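Local coordinates for putative CRISPR-associated endoribonuclease-like protein Cas6 (Pyrococcus furiosus, PDB 3UFC), which binds CRISPR RNA and is a paralogue of the Cas6 endoribonuclease of CRISPR antiviral defence, at residues A[25-37]-A[91-105]. Sequence-based numbering, arbitrary orientation.
Sequences ELYSQIVEKAGAI and GIVEGIEKSPEFKIG
Q29 grips the backbone of K103 with both ends of its amide. K103 N donates to Q29 OE1 in the carbonyl plane, on a lone pair, at 2.7 Å. Q29 NE2 donates to K103 O at 2.6 Å, a more bent bond (144°). NE2 also donates to E25 O from above the plane of that carbonyl, on the face opposite Q29 N. One turn earlier, E25 reaches out with its chain extended, and its OE2 accepts from G105 N at 3.1 Å, on the syn side. A water joins E25 OE1 to G105 O.

One turn later, K33 bends at its last torsion (chi4 -59°), bringing NZ to S99 OG, S99 O and E101 O, each 2.8 Å from NZ. Its CE lies over one face of the F102 ring, 3.9 Å from the centroid, as a CH-pi contact. L26 and I30 approach the same ring obliquely.

Farther along, helices 25-37 and 91-98 cross nearly at right angles (94°). The CA atoms of A34 and G95 are 4.4 Å apart. G95 has no side chain, which lets K33 O sit 3.3 Å from G95 CA. I92 packs on I30 and A34.

Strand 101-104 is an outermost strand of the five-stranded antiparallel ferredoxin-like sheet. F102 pairs with F109 of strand 107-116. Most bonds from the helix side chains go to backbone groups; S99 OG is the exception. The three bonds at K33 NZ would help offset the cost of burying its charge.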
loop_
_atom_site.group_PDB
_atom_site.type_symbol
_atom_site.label_atom_id
_atom_site.label_comp_id
_atom_site.label_asym_id
_atom_site.label_seq_id
_atom_site.Cartn_x
_atom_site.Cartn_y
_atom_site.Cartn_z
ATOM N N GLU A 25 -9.355 -9.237 -1.241
ATOM C CA GLU A 25 -10.291 -9.287 -2.361
ATOM C C GLU A 25 -9.895 -8.277 -3.443
ATOM O O GLU A 25 -9.930 -8.581 -4.634
ATOM C CB GLU A 25 -11.716 -8.995 -1.878
ATOM C CG GLU A 25 -12.766 -9.183 -2.966
ATOM C CD GLU A 25 -14.188 -8.965 -2.475
ATOM O OE1 GLU A 25 -15.125 -9.236 -3.257
ATOM O OE2 GLU A 25 -14.371 -8.520 -1.319
ATOM N N LEU A 26 -9.514 -7.075 -3.018
ATOM C CA LEU A 26 -9.098 -6.026 -3.951
ATOM C C LEU A 26 -7.798 -6.446 -4.642
ATOM O O LEU A 26 -7.669 -6.376 -5.865
ATOM C CB LEU A 26 -8.906 -4.707 -3.193
ATOM C CG LEU A 26 -8.438 -3.487 -3.991
ATOM C CD1 LEU A 26 -9.302 -3.305 -5.240
ATOM C CD2 LEU A 26 -8.516 -2.251 -3.096
ATOM N N TYR A 27 -6.836 -6.885 -3.839
ATOM C CA TYR A 27 -5.547 -7.366 -4.332
ATOM C C TYR A 27 -5.743 -8.443 -5.398
ATOM O O TYR A 27 -5.137 -8.397 -6.469
ATOM C CB TYR A 27 -4.754 -7.950 -3.156
ATOM C CG TYR A 27 -3.659 -8.930 -3.528
ATOM C CD1 TYR A 27 -2.471 -8.496 -4.114
ATOM C CD2 TYR A 27 -3.794 -10.290 -3.241
ATOM C CE1 TYR A 27 -1.436 -9.393 -4.398
ATOM C CE2 TYR A 27 -2.766 -11.194 -3.519
ATOM C CZ TYR A 27 -1.593 -10.738 -4.094
ATOM O OH TYR A 27 -0.569 -11.616 -4.344
ATOM N N SER A 28 -6.589 -9.419 -5.083
ATOM C CA SER A 28 -6.867 -10.532 -5.988
ATOM C C SER A 28 -7.401 -10.070 -7.340
ATOM O O SER A 28 -6.960 -10.548 -8.385
ATOM C CB SER A 28 -7.876 -11.489 -5.342
ATOM O OG SER A 28 -7.370 -12.014 -4.122
ATOM N N GLN A 29 -8.350 -9.140 -7.319
ATOM C CA GLN A 29 -8.933 -8.638 -8.554
ATOM C C GLN A 29 -7.921 -7.883 -9.407
ATOM O O GLN A 29 -7.904 -8.032 -10.628
ATOM C CB GLN A 29 -10.140 -7.754 -8.242
ATOM C CG GLN A 29 -11.283 -8.531 -7.601
ATOM C CD GLN A 29 -12.411 -7.633 -7.143
ATOM O OE1 GLN A 29 -13.211 -7.162 -7.946
ATOM N NE2 GLN A 29 -12.469 -7.377 -5.841
ATOM N N ILE A 30 -7.075 -7.076 -8.774
ATOM C CA ILE A 30 -6.065 -6.332 -9.520
ATOM C C ILE A 30 -5.116 -7.324 -10.195
ATOM O O ILE A 30 -4.817 -7.204 -11.388
ATOM C CB ILE A 30 -5.253 -5.390 -8.589
ATOM C CG1 ILE A 30 -6.178 -4.342 -7.977
ATOM C CG2 ILE A 30 -4.119 -4.727 -9.371
ATOM C CD1 ILE A 30 -5.533 -3.478 -6.890
ATOM N N VAL A 31 -4.652 -8.315 -9.435
ATOM C CA VAL A 31 -3.740 -9.319 -9.977
ATOM C C VAL A 31 -4.420 -10.118 -11.095
ATOM O O VAL A 31 -3.816 -10.393 -12.135
ATOM C CB VAL A 31 -3.261 -10.302 -8.881
ATOM C CG1 VAL A 31 -2.436 -11.420 -9.511
ATOM C CG2 VAL A 31 -2.433 -9.556 -7.831
ATOM N N GLU A 32 -5.675 -10.490 -10.875
ATOM C CA GLU A 32 -6.423 -11.247 -11.870
ATOM C C GLU A 32 -6.524 -10.433 -13.165
ATOM O O GLU A 32 -6.250 -10.938 -14.252
ATOM C CB GLU A 32 -7.820 -11.573 -11.326
ATOM C CG GLU A 32 -8.648 -12.517 -12.192
ATOM C CD GLU A 32 -9.165 -11.863 -13.462
ATOM O OE1 GLU A 32 -9.824 -10.806 -13.358
ATOM O OE2 GLU A 32 -8.918 -12.408 -14.560
ATOM N N LYS A 33 -6.898 -9.165 -13.043
ATOM C CA LYS A 33 -7.032 -8.306 -14.215
ATOM C C LYS A 33 -5.709 -8.076 -14.946
ATOM O O LYS A 33 -5.663 -8.098 -16.175
ATOM C CB LYS A 33 -7.653 -6.964 -13.814
ATOM C CG LYS A 33 -9.070 -7.102 -13.265
ATOM C CD LYS A 33 -9.614 -5.781 -12.753
ATOM C CE LYS A 33 -10.975 -5.980 -12.104
ATOM N NZ LYS A 33 -11.961 -6.557 -13.069
ATOM N N ALA A 34 -4.631 -7.860 -14.196
ATOM C CA ALA A 34 -3.329 -7.624 -14.812
ATOM C C ALA A 34 -2.777 -8.888 -15.464
ATOM O O ALA A 34 -2.158 -8.830 -16.528
ATOM C CB ALA A 34 -2.341 -7.097 -13.771
ATOM N N GLY A 35 -3.006 -10.027 -14.821
ATOM C CA GLY A 35 -2.512 -11.284 -15.352
ATOM C C GLY A 35 -3.145 -11.673 -16.673
ATOM O O GLY A 35 -2.505 -12.315 -17.504
ATOM N N ALA A 36 -4.403 -11.288 -16.869
ATOM C CA ALA A 36 -5.121 -11.605 -18.100
ATOM C C ALA A 36 -4.429 -10.996 -19.317
ATOM O O ALA A 36 -4.491 -11.546 -20.415
ATOM C CB ALA A 36 -6.560 -11.098 -18.011
ATOM N N ILE A 37 -3.764 -9.866 -19.114
ATOM C CA ILE A 37 -3.071 -9.186 -20.198
ATOM C C ILE A 37 -1.589 -9.552 -20.308
ATOM O O ILE A 37 -1.013 -9.515 -21.394
ATOM C CB ILE A 37 -3.234 -7.655 -20.060
ATOM C CG1 ILE A 37 -4.674 -7.277 -20.422
ATOM C CG2 ILE A 37 -2.226 -6.922 -20.941
ATOM C CD1 ILE A 37 -4.941 -5.799 -20.462
ATOM N N GLY A 91 0.731 -3.036 -17.011
ATOM C CA GLY A 91 -0.025 -4.274 -16.978
ATOM C C GLY A 91 -1.311 -4.061 -16.195
ATOM O O GLY A 91 -2.383 -4.519 -16.599
ATOM N N ILE A 92 -1.209 -3.348 -15.076
ATOM C CA ILE A 92 -2.371 -3.066 -14.233
ATOM C C ILE A 92 -3.359 -2.121 -14.924
ATOM O O ILE A 92 -4.566 -2.367 -14.918
ATOM C CB ILE A 92 -1.940 -2.445 -12.873
ATOM C CG1 ILE A 92 -1.256 -3.513 -12.011
ATOM C CG2 ILE A 92 -3.152 -1.873 -12.144
ATOM C CD1 ILE A 92 -0.662 -2.978 -10.716
ATOM N N VAL A 93 -2.846 -1.042 -15.508
ATOM C CA VAL A 93 -3.699 -0.080 -16.201
ATOM C C VAL A 93 -4.462 -0.736 -17.348
ATOM O O VAL A 93 -5.678 -0.573 -17.466
ATOM C CB VAL A 93 -2.874 1.104 -16.754
ATOM C CG1 VAL A 93 -3.697 1.890 -17.779
ATOM C CG2 VAL A 93 -2.466 2.020 -15.609
ATOM N N GLU A 94 -3.748 -1.474 -18.192
ATOM C CA GLU A 94 -4.369 -2.157 -19.321
ATOM C C GLU A 94 -5.364 -3.196 -18.826
ATOM O O GLU A 94 -6.470 -3.316 -19.358
ATOM C CB GLU A 94 -3.303 -2.832 -20.188
ATOM C CG GLU A 94 -2.462 -1.864 -21.002
ATOM C CD GLU A 94 -1.342 -2.555 -21.763
ATOM O OE1 GLU A 94 -1.599 -3.620 -22.370
ATOM O OE2 GLU A 94 -0.208 -2.027 -21.760
ATOM N N GLY A 95 -4.963 -3.951 -17.808
ATOM C CA GLY A 95 -5.833 -4.970 -17.255
ATOM C C GLY A 95 -7.139 -4.397 -16.741
ATOM O O GLY A 95 -8.194 -5.007 -16.899
ATOM N N ILE A 96 -7.071 -3.219 -16.131
ATOM C CA ILE A 96 -8.258 -2.568 -15.587
ATOM C C ILE A 96 -9.094 -1.911 -16.687
ATOM O O ILE A 96 -10.322 -1.860 -16.597
ATOM C CB ILE A 96 -7.864 -1.513 -14.526
ATOM C CG1 ILE A 96 -7.301 -2.220 -13.288
ATOM C CG2 ILE A 96 -9.065 -0.654 -14.164
ATOM C CD1 ILE A 96 -6.837 -1.286 -12.194
ATOM N N GLU A 97 -8.431 -1.409 -17.723
ATOM C CA GLU A 97 -9.145 -0.785 -18.831
ATOM C C GLU A 97 -9.991 -1.833 -19.546
ATOM O O GLU A 97 -11.083 -1.536 -20.022
ATOM C CB GLU A 97 -8.160 -0.145 -19.815
ATOM C CG GLU A 97 -7.640 1.211 -19.366
ATOM C CD GLU A 97 -8.707 2.290 -19.433
ATOM O OE1 GLU A 97 -9.120 2.644 -20.558
ATOM O OE2 GLU A 97 -9.136 2.782 -18.367
ATOM N N LYS A 98 -9.482 -3.061 -19.601
ATOM C CA LYS A 98 -10.185 -4.163 -20.254
ATOM C C LYS A 98 -11.292 -4.754 -19.381
ATOM O O LYS A 98 -12.314 -5.212 -19.892
ATOM C CB LYS A 98 -9.196 -5.267 -20.630
ATOM C CG LYS A 98 -9.848 -6.526 -21.189
ATOM C CD LYS A 98 -8.801 -7.575 -21.524
ATOM C CE LYS A 98 -9.436 -8.840 -22.078
ATOM N NZ LYS A 98 -8.415 -9.879 -22.406
ATOM N N SER A 99 -11.076 -4.752 -18.068
ATOM C CA SER A 99 -12.054 -5.283 -17.120
ATOM C C SER A 99 -12.198 -4.259 -15.992
ATOM O O SER A 99 -11.669 -4.448 -14.895
ATOM C CB SER A 99 -11.563 -6.622 -16.571
ATOM O OG SER A 99 -12.517 -7.200 -15.702
ATOM N N PRO A 100 -12.929 -3.160 -16.256
ATOM C CA PRO A 100 -13.190 -2.043 -15.340
ATOM C C PRO A 100 -14.107 -2.214 -14.132
ATOM O O PRO A 100 -14.448 -1.224 -13.490
ATOM C CB PRO A 100 -13.700 -0.957 -16.278
ATOM C CG PRO A 100 -14.489 -1.754 -17.274
ATOM C CD PRO A 100 -13.551 -2.906 -17.571
ATOM N N GLU A 101 -14.506 -3.435 -13.800
ATOM C CA GLU A 101 -15.386 -3.618 -12.647
ATOM C C GLU A 101 -14.698 -4.240 -11.437
ATOM O O GLU A 101 -13.890 -5.164 -11.572
ATOM C CB GLU A 101 -16.599 -4.476 -13.019
ATOM C CG GLU A 101 -17.562 -3.827 -13.995
ATOM C CD GLU A 101 -18.869 -4.594 -14.116
ATOM O OE1 GLU A 101 -19.608 -4.678 -13.112
ATOM O OE2 GLU A 101 -19.156 -5.114 -15.214
ATOM N N PHE A 102 -15.023 -3.725 -10.254
ATOM C CA PHE A 102 -14.470 -4.242 -9.006
ATOM C C PHE A 102 -15.593 -4.587 -8.041
ATOM O O PHE A 102 -16.596 -3.879 -7.957
ATOM C CB PHE A 102 -13.537 -3.225 -8.336
ATOM C CG PHE A 102 -12.159 -3.170 -8.937
ATOM C CD1 PHE A 102 -11.839 -2.211 -9.896
ATOM C CD2 PHE A 102 -11.183 -4.087 -8.551
ATOM C CE1 PHE A 102 -10.560 -2.167 -10.464
ATOM C CE2 PHE A 102 -9.910 -4.052 -9.107
ATOM C CZ PHE A 102 -9.595 -3.090 -10.067
ATOM N N LYS A 103 -15.410 -5.682 -7.312
ATOM C CA LYS A 103 -16.387 -6.139 -6.339
ATOM C C LYS A 103 -15.756 -6.100 -4.949
ATOM O O LYS A 103 -14.745 -6.752 -4.700
ATOM C CB LYS A 103 -16.817 -7.569 -6.680
ATOM C CG LYS A 103 -17.908 -8.142 -5.796
ATOM C CD LYS A 103 -19.226 -7.407 -5.988
ATOM C CE LYS A 103 -20.365 -8.142 -5.293
ATOM N NZ LYS A 103 -21.666 -7.430 -5.441
ATOM N N ILE A 104 -16.339 -5.306 -4.057
ATOM C CA ILE A 104 -15.848 -5.194 -2.687
ATOM C C ILE A 104 -17.017 -5.631 -1.811
ATOM O O ILE A 104 -17.984 -4.886 -1.633
ATOM C CB ILE A 104 -15.440 -3.734 -2.331
ATOM C CG1 ILE A 104 -14.186 -3.318 -3.109
ATOM C CG2 ILE A 104 -15.150 -3.622 -0.844
ATOM C CD1 ILE A 104 -14.378 -3.216 -4.604
ATOM N N GLY A 105 -16.931 -6.845 -1.273
ATOM C CA GLY A 105 -18.025 -7.349 -0.466
ATOM C C GLY A 105 -19.204 -7.522 -1.407
ATOM O O GLY A 105 -19.082 -8.185 -2.436
HETATM O O HOH W 1 -17.392 -10.230 -2.972
HETATM O O HOH W 2 -7.990 -7.546 -17.550
#